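Local coordinates for probable sulfate-binding lipoprotein SubI (Mycobacterium tuberculosis, PDB 6DDN) that probably binds sulfate outside the cytoplasmic membrane and hands it on for uptake, at residues Gln251-Asn263 with Val315-Gly327. Sequence-based numbering, arbitrary orientation.
Sequences QHVTPPQTFKIEN and VPAKLWTIADLGG. With SO4 (sulfate ion), chain G; SO4 (sulfate ion), chain H.
Q257 and W320 lie side by side and point the same way where strand 318-320, a short edge strand of the mixed sheet of a periplasmic-binding-protein fold, pairs in parallel with strand 257-263. NE1 of W320 donates to OE1 of Q257 over 2.7 Å. The oxygen sits at the ring edge, close to the indole plane, while the amide is turned 37° from that plane. Q257 places CG beside its own backbone N (chi1 -55°), and the extended chain then carries the amide alongside the indole. On one face of the same indole rests CG of K318.

F259 is on the same side of the sheet. Its side chain crosses that of W320 at about a right angle, and the phenyl meets W320 CB (3.5 Å from F259 CD1) and O, not the indole. This carbonyl O lies over one phenyl face, offset toward the rim, and CZ reaches on to CD1 of I322. Helix 177-190 backs this side, with A184 against F259 and A187 against W320.

T258 and L319 point to the other side. There CG2 of T258 comes within 3.6 Å of P316 CG, while OG1 is hydrogen-bonded to V142 O. CG of L319 packs on CB of K260, 3.7 Å away; K260, with CG anti to its backbone N (chi1 -176°), runs extended beside T321.

Backbone bonds join K318 N to P256 O, T258 N to K318 O, W320 N to T258 O (2.8 Å) and K260 N to W320 O. Q257 N and W157 N also bond a sulfate, probably from the crystallisation liquor and not evidence of the transport site. Chemically, the backbone bonds at W320 hold the main chain in register, whereas the NE1-OE1 bond, with K318 CG on one face, would restrain the indole itself.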
ATOM      1  N   GLN A 251     -17.878  -4.597  -2.726  1.00 57.18           N
ATOM      2  CA  GLN A 251     -17.586  -3.396  -3.493  1.00 58.51           C
ATOM      3  C   GLN A 251     -16.852  -2.426  -2.576  1.00 57.59           C
ATOM      4  O   GLN A 251     -16.540  -2.750  -1.426  1.00 56.62           O
ATOM      5  CB  GLN A 251     -18.855  -2.779  -4.094  1.00 63.43           C
ATOM      6  CG  GLN A 251     -20.111  -2.969  -3.268  1.00 66.17           C
ATOM      7  CD  GLN A 251     -21.372  -2.702  -4.067  1.00 71.81           C
ATOM      8  OE1 GLN A 251     -21.766  -3.505  -4.913  1.00 74.76           O
ATOM      9  NE2 GLN A 251     -22.011  -1.567  -3.805  1.00 75.58           N
ATOM     10  N   HIS A 252     -16.556  -1.231  -3.082  1.00 59.04           N
ATOM     11  CA  HIS A 252     -15.826  -0.264  -2.278  1.00 58.65           C
ATOM     12  C   HIS A 252     -16.317   1.151  -2.544  1.00 63.03           C
ATOM     13  O   HIS A 252     -16.650   1.505  -3.678  1.00 69.61           O
ATOM     14  CB  HIS A 252     -14.311  -0.350  -2.523  1.00 55.03           C
ATOM     15  CG  HIS A 252     -13.883   0.094  -3.886  1.00 59.68           C
ATOM     16  ND1 HIS A 252     -13.941  -0.730  -4.990  1.00 60.93           N
ATOM     17  CD2 HIS A 252     -13.379   1.272  -4.323  1.00 63.43           C
ATOM     18  CE1 HIS A 252     -13.496  -0.076  -6.048  1.00 62.54           C
ATOM     19  NE2 HIS A 252     -13.150   1.142  -5.670  1.00 63.22           N
ATOM     20  N   VAL A 253     -16.367   1.945  -1.476  1.00 42.25           N
ATOM     21  CA  VAL A 253     -16.658   3.370  -1.536  1.00 43.06           C
ATOM     22  C   VAL A 253     -15.488   4.104  -0.899  1.00 43.19           C
ATOM     23  O   VAL A 253     -15.058   3.751   0.206  1.00 43.18           O
ATOM     24  CB  VAL A 253     -17.970   3.725  -0.814  1.00 49.28           C
ATOM     25  CG1 VAL A 253     -18.495   5.073  -1.291  1.00 48.52           C
ATOM     26  CG2 VAL A 253     -19.008   2.633  -1.017  1.00 51.29           C
ATOM     27  N   THR A 254     -14.972   5.104  -1.591  1.00 46.67           N
ATOM     28  CA  THR A 254     -13.911   5.909  -0.999  1.00 42.58           C
ATOM     29  C   THR A 254     -14.521   7.078  -0.236  1.00 49.67           C
ATOM     30  O   THR A 254     -15.361   7.796  -0.790  1.00 55.46           O
ATOM     31  CB  THR A 254     -12.964   6.428  -2.070  1.00 37.41           C
ATOM     32  OG1 THR A 254     -12.569   5.344  -2.919  1.00 43.83           O
ATOM     33  CG2 THR A 254     -11.725   7.034  -1.436  1.00 33.36           C
ATOM     34  N   PRO A 255     -14.144   7.292   1.024  1.00 51.29           N
ATOM     35  CA  PRO A 255     -14.692   8.427   1.758  1.00 46.96           C
ATOM     36  C   PRO A 255     -14.317   9.725   1.076  1.00 43.46           C
ATOM     37  O   PRO A 255     -13.314   9.792   0.341  1.00 44.83           O
ATOM     38  CB  PRO A 255     -14.036   8.302   3.141  1.00 48.66           C
ATOM     39  CG  PRO A 255     -12.799   7.505   2.907  1.00 53.72           C
ATOM     40  CD  PRO A 255     -13.147   6.547   1.809  1.00 54.13           C
ATOM     41  N   PRO A 256     -15.112  10.784   1.269  1.00 42.69           N
ATOM     42  CA  PRO A 256     -14.795  12.065   0.612  1.00 45.33           C
ATOM     43  C   PRO A 256     -13.384  12.549   0.895  1.00 45.97           C
ATOM     44  O   PRO A 256     -12.713  13.057  -0.012  1.00 48.97           O
ATOM     45  CB  PRO A 256     -15.856  13.015   1.184  1.00 45.43           C
ATOM     46  CG  PRO A 256     -16.992  12.123   1.555  1.00 46.06           C
ATOM     47  CD  PRO A 256     -16.365  10.850   2.039  1.00 43.33           C
ATOM     48  N   GLN A 257     -12.912  12.397   2.127  1.00 42.74           N
ATOM     49  CA  GLN A 257     -11.518  12.634   2.468  1.00 41.47           C
ATOM     50  C   GLN A 257     -10.825  11.290   2.635  1.00 46.13           C
ATOM     51  O   GLN A 257     -11.303  10.429   3.381  1.00 53.26           O
ATOM     52  CB  GLN A 257     -11.384  13.460   3.748  1.00 42.84           C
ATOM     53  CG  GLN A 257     -12.128  14.784   3.729  1.00 53.63           C
ATOM     54  CD  GLN A 257     -11.668  15.719   4.833  1.00 67.04           C
ATOM     55  OE1 GLN A 257     -10.479  16.006   4.962  1.00 69.59           O
ATOM     56  NE2 GLN A 257     -12.611  16.192   5.639  1.00 74.03           N
ATOM     57  N   THR A 258      -9.713  11.106   1.930  1.00 46.23           N
ATOM     58  CA  THR A 258      -8.927   9.888   2.034  1.00 43.77           C
ATOM     59  C   THR A 258      -7.451  10.250   1.957  1.00 45.34           C
ATOM     60  O   THR A 258      -7.083  11.403   1.712  1.00 44.46           O
ATOM     61  CB  THR A 258      -9.298   8.877   0.942  1.00 44.68           C
ATOM     62  OG1 THR A 258      -8.727   7.601   1.256  1.00 50.86           O
ATOM     63  CG2 THR A 258      -8.780   9.336  -0.409  1.00 41.14           C
ATOM     64  N   PHE A 259      -6.601   9.249   2.174  1.00 43.22           N
ATOM     65  CA  PHE A 259      -5.160   9.438   2.222  1.00 45.01           C
ATOM     66  C   PHE A 259      -4.503   8.874   0.971  1.00 44.36           C
ATOM     67  O   PHE A 259      -4.940   7.850   0.434  1.00 39.33           O
ATOM     68  CB  PHE A 259      -4.557   8.777   3.461  1.00 49.21           C
ATOM     69  CG  PHE A 259      -3.348   9.486   3.990  1.00 54.37           C
ATOM     70  CD1 PHE A 259      -3.484  10.557   4.857  1.00 54.99           C
ATOM     71  CD2 PHE A 259      -2.075   9.091   3.612  1.00 54.93           C
ATOM     72  CE1 PHE A 259      -2.377  11.220   5.341  1.00 57.98           C
ATOM     73  CE2 PHE A 259      -0.961   9.749   4.093  1.00 58.34           C
ATOM     74  CZ  PHE A 259      -1.112  10.816   4.960  1.00 61.71           C
ATOM     75  N   LYS A 260      -3.449   9.544   0.516  1.00 48.81           N
ATOM     76  CA  LYS A 260      -2.712   9.109  -0.664  1.00 50.29           C
ATOM     77  C   LYS A 260      -1.701   8.043  -0.265  1.00 51.73           C
ATOM     78  O   LYS A 260      -0.774   8.314   0.508  1.00 55.30           O
ATOM     79  CB  LYS A 260      -2.014  10.294  -1.326  1.00 52.05           C
ATOM     80  CG  LYS A 260      -1.294   9.946  -2.620  1.00 50.03           C
ATOM     81  CD  LYS A 260      -0.185  10.942  -2.915  1.00 52.25           C
ATOM     82  CE  LYS A 260       0.167  10.958  -4.393  1.00 59.52           C
ATOM     83  NZ  LYS A 260       1.128  12.051  -4.725  1.00 71.21           N
ATOM     84  N   ILE A 261      -1.877   6.836  -0.787  1.00 52.60           N
ATOM     85  CA  ILE A 261      -0.974   5.727  -0.514  1.00 49.30           C
ATOM     86  C   ILE A 261       0.151   5.754  -1.538  1.00 51.12           C
ATOM     87  O   ILE A 261      -0.098   5.831  -2.747  1.00 49.65           O
ATOM     88  CB  ILE A 261      -1.725   4.387  -0.552  1.00 40.61           C
ATOM     89  CG1 ILE A 261      -2.834   4.374   0.501  1.00 33.14           C
ATOM     90  CG2 ILE A 261      -0.761   3.224  -0.355  1.00 41.61           C
ATOM     91  CD1 ILE A 261      -3.528   3.034   0.644  1.00 33.08           C
ATOM     92  N   GLU A 262       1.392   5.706  -1.056  1.00 53.32           N
ATOM     93  CA  GLU A 262       2.575   5.698  -1.910  1.00 49.48           C
ATOM     94  C   GLU A 262       3.444   4.515  -1.513  1.00 52.28           C
ATOM     95  O   GLU A 262       3.962   4.475  -0.393  1.00 61.94           O
ATOM     96  CB  GLU A 262       3.359   7.007  -1.790  1.00 53.02           C
ATOM     97  CG  GLU A 262       2.552   8.251  -2.124  1.00 56.63           C
ATOM     98  CD  GLU A 262       3.411   9.497  -2.195  1.00 66.06           C
ATOM     99  OE1 GLU A 262       3.624  10.013  -3.313  1.00 69.15           O
ATOM    100  OE2 GLU A 262       3.879   9.957  -1.132  1.00 70.62           O
ATOM    101  N   ASN A 263       3.607   3.561  -2.429  1.00 50.42           N
ATOM    102  CA  ASN A 263       4.299   2.319  -2.125  1.00 52.12           C
ATOM    103  C   ASN A 263       5.721   2.367  -2.663  1.00 52.14           C
ATOM    104  O   ASN A 263       5.910   2.335  -3.888  1.00 53.76           O
ATOM    105  CB  ASN A 263       3.543   1.135  -2.719  1.00 52.16           C
ATOM    106  CG  ASN A 263       2.107   1.070  -2.243  1.00 51.38           C
ATOM    107  OD1 ASN A 263       1.172   1.152  -3.039  1.00 55.00           O
ATOM    108  ND2 ASN A 263       1.923   0.929  -0.935  1.00 47.58           N
ATOM    109  N   VAL A 315     -10.480  11.167  -8.309  1.00 43.64           N
ATOM    110  CA  VAL A 315      -9.975  12.032  -7.238  1.00 43.61           C
ATOM    111  C   VAL A 315     -11.048  12.167  -6.166  1.00 47.97           C
ATOM    112  O   VAL A 315     -12.240  12.301  -6.501  1.00 52.57           O
ATOM    113  CB  VAL A 315      -9.568  13.400  -7.800  1.00 48.57           C
ATOM    114  CG1 VAL A 315     -10.747  14.094  -8.461  1.00 50.12           C
ATOM    115  CG2 VAL A 315      -8.968  14.282  -6.710  1.00 51.21           C
ATOM    116  N   PRO A 316     -10.704  12.090  -4.889  1.00 50.39           N
ATOM    117  CA  PRO A 316     -11.692  12.312  -3.832  1.00 48.08           C
ATOM    118  C   PRO A 316     -11.903  13.807  -3.623  1.00 49.25           C
ATOM    119  O   PRO A 316     -11.336  14.647  -4.321  1.00 48.65           O
ATOM    120  CB  PRO A 316     -11.046  11.652  -2.614  1.00 44.17           C
ATOM    121  CG  PRO A 316      -9.582  11.831  -2.853  1.00 44.70           C
ATOM    122  CD  PRO A 316      -9.392  11.694  -4.343  1.00 43.37           C
ATOM    123  N   ALA A 317     -12.746  14.132  -2.640  1.00 51.25           N
ATOM    124  CA  ALA A 317     -12.917  15.530  -2.269  1.00 51.15           C
ATOM    125  C   ALA A 317     -11.638  16.101  -1.674  1.00 52.90           C
ATOM    126  O   ALA A 317     -11.348  17.290  -1.853  1.00 55.85           O
ATOM    127  CB  ALA A 317     -14.075  15.679  -1.283  1.00 50.45           C
ATOM    128  N   LYS A 318     -10.858  15.272  -0.983  1.00 51.42           N
ATOM    129  CA  LYS A 318      -9.615  15.718  -0.366  1.00 54.70           C
ATOM    130  C   LYS A 318      -8.646  14.549  -0.306  1.00 54.85           C
ATOM    131  O   LYS A 318      -8.940  13.532   0.331  1.00 55.02           O
ATOM    132  CB  LYS A 318      -9.866  16.276   1.034  1.00 55.69           C
ATOM    133  CG  LYS A 318      -8.607  16.746   1.733  1.00 56.42           C
ATOM    134  CD  LYS A 318      -7.927  17.840   0.933  1.00 57.29           C
ATOM    135  CE  LYS A 318      -6.741  18.418   1.678  1.00 60.47           C
ATOM    136  NZ  LYS A 318      -6.100  19.512   0.901  1.00 61.32           N
ATOM    137  N   LEU A 319      -7.498  14.695  -0.961  1.00 55.13           N
ATOM    138  CA  LEU A 319      -6.447  13.678  -0.961  1.00 55.27           C
ATOM    139  C   LEU A 319      -5.350  14.132  -0.004  1.00 60.24           C
ATOM    140  O   LEU A 319      -4.529  14.988  -0.342  1.00 66.88           O
ATOM    141  CB  LEU A 319      -5.904  13.456  -2.370  1.00 55.60           C
ATOM    142  CG  LEU A 319      -4.940  12.276  -2.518  1.00 57.57           C
ATOM    143  CD1 LEU A 319      -5.639  10.971  -2.165  1.00 51.29           C
ATOM    144  CD2 LEU A 319      -4.357  12.216  -3.924  1.00 57.02           C
ATOM    145  N   TRP A 320      -5.345  13.561   1.196  1.00 50.40           N
ATOM    146  CA  TRP A 320      -4.308  13.858   2.172  1.00 49.53           C
ATOM    147  C   TRP A 320      -3.041  13.082   1.842  1.00 47.08           C
ATOM    148  O   TRP A 320      -3.095  11.915   1.445  1.00 48.90           O
ATOM    149  CB  TRP A 320      -4.785  13.506   3.581  1.00 51.84           C
ATOM    150  CG  TRP A 320      -5.907  14.365   4.074  1.00 51.40           C
ATOM    151  CD1 TRP A 320      -7.201  13.983   4.284  1.00 47.91           C
ATOM    152  CD2 TRP A 320      -5.836  15.752   4.425  1.00 51.26           C
ATOM    153  NE1 TRP A 320      -7.940  15.048   4.742  1.00 47.07           N
ATOM    154  CE2 TRP A 320      -7.125  16.146   4.838  1.00 47.14           C
ATOM    155  CE3 TRP A 320      -4.808  16.700   4.431  1.00 53.65           C
ATOM    156  CZ2 TRP A 320      -7.413  17.444   5.249  1.00 46.63           C
ATOM    157  CZ3 TRP A 320      -5.095  17.989   4.841  1.00 53.53           C
ATOM    158  CH2 TRP A 320      -6.387  18.349   5.245  1.00 49.92           C
ATOM    159  N   THR A 321      -1.895  13.738   2.008  1.00 49.02           N
ATOM    160  CA  THR A 321      -0.599  13.128   1.755  1.00 54.36           C
ATOM    161  C   THR A 321       0.255  13.179   3.014  1.00 57.84           C
ATOM    162  O   THR A 321       0.015  13.980   3.923  1.00 60.96           O
ATOM    163  CB  THR A 321       0.137  13.827   0.604  1.00 60.62           C
ATOM    164  OG1 THR A 321       0.509  15.150   1.007  1.00 70.75           O
ATOM    165  CG2 THR A 321      -0.754  13.909  -0.624  1.00 55.84           C
ATOM    166  N   ILE A 322       1.270  12.310   3.054  1.00 57.09           N
ATOM    167  CA  ILE A 322       2.186  12.293   4.191  1.00 58.83           C
ATOM    168  C   ILE A 322       2.912  13.625   4.316  1.00 67.12           C
ATOM    169  O   ILE A 322       3.320  14.018   5.416  1.00 72.61           O
ATOM    170  CB  ILE A 322       3.171  11.109   4.072  1.00 60.44           C
ATOM    171  CG1 ILE A 322       3.573  10.602   5.457  1.00 62.01           C
ATOM    172  CG2 ILE A 322       4.412  11.498   3.278  1.00 65.49           C
ATOM    173  CD1 ILE A 322       2.456   9.907   6.194  1.00 58.58           C
ATOM    174  N   ALA A 323       3.070  14.349   3.205  1.00 72.34           N
ATOM    175  CA  ALA A 323       3.702  15.662   3.263  1.00 67.47           C
ATOM    176  C   ALA A 323       2.806  16.680   3.957  1.00 86.60           C
ATOM    177  O   ALA A 323       3.308  17.628   4.570  1.00 88.10           O
ATOM    178  CB  ALA A 323       4.061  16.136   1.856  1.00 69.76           C
ATOM    179  N   ASP A 324       1.484  16.504   3.867  1.00 78.91           N
ATOM    180  CA  ASP A 324       0.569  17.391   4.577  1.00 76.12           C
ATOM    181  C   ASP A 324       0.778  17.308   6.081  1.00 73.99           C
ATOM    182  O   ASP A 324       0.586  18.301   6.792  1.00 76.60           O
ATOM    183  CB  ASP A 324      -0.882  17.046   4.230  1.00 75.12           C
ATOM    184  CG  ASP A 324      -1.163  17.120   2.742  1.00 76.21           C
ATOM    185  OD1 ASP A 324      -0.218  16.929   1.949  1.00 81.05           O
ATOM    186  OD2 ASP A 324      -2.329  17.361   2.362  1.00 71.31           O
ATOM    187  N   LEU A 325       1.170  16.141   6.581  1.00 69.53           N
ATOM    188  CA  LEU A 325       1.391  15.927   8.001  1.00 67.34           C
ATOM    189  C   LEU A 325       2.846  16.127   8.404  1.00 76.10           C
ATOM    190  O   LEU A 325       3.234  15.715   9.501  1.00 83.08           O
ATOM    191  CB  LEU A 325       0.928  14.524   8.395  1.00 61.46           C
ATOM    192  CG  LEU A 325      -0.575  14.266   8.263  1.00 58.72           C
ATOM    193  CD1 LEU A 325      -0.998  13.059   9.085  1.00 57.74           C
ATOM    194  CD2 LEU A 325      -1.361  15.500   8.677  1.00 61.65           C
ATOM    195  N   GLY A 326       3.651  16.748   7.547  1.00 77.82           N
ATOM    196  CA  GLY A 326       5.047  16.974   7.848  1.00 81.17           C
ATOM    197  C   GLY A 326       5.976  15.842   7.484  1.00 81.07           C
ATOM    198  O   GLY A 326       7.103  15.799   7.990  1.00 87.13           O
ATOM    199  N   GLY A 327       5.546  14.924   6.623  1.00 84.29           N
ATOM    200  CA  GLY A 327       6.368  13.798   6.235  1.00 80.11           C
ATOM    201  C   GLY A 327       6.396  12.714   7.295  1.00 74.94           C
ATOM    202  O   GLY A 327       5.876  12.855   8.403  1.00 75.49           O
TER
HETATM  203  S   SO4 G 405     -15.055  12.287   5.450  1.00121.53           S
HETATM  204  O1  SO4 G 405     -13.726  11.869   5.027  1.00122.34           O
HETATM  205  O2  SO4 G 405     -15.861  11.100   5.691  1.00117.23           O
HETATM  206  O3  SO4 G 405     -14.965  13.065   6.682  1.00125.12           O
HETATM  207  O4  SO4 G 405     -15.656  13.098   4.396  1.00123.59           O
HETATM  208  S   SO4 H 406      -6.832  17.361  -3.209  1.00131.90           S
HETATM  209  O1  SO4 H 406      -5.617  17.050  -3.964  1.00131.83           O
HETATM  210  O2  SO4 H 406      -7.996  16.847  -3.932  1.00133.39           O
HETATM  211  O3  SO4 H 406      -6.760  16.734  -1.890  1.00131.34           O
HETATM  212  O4  SO4 H 406      -6.949  18.810  -3.043  1.00131.67           O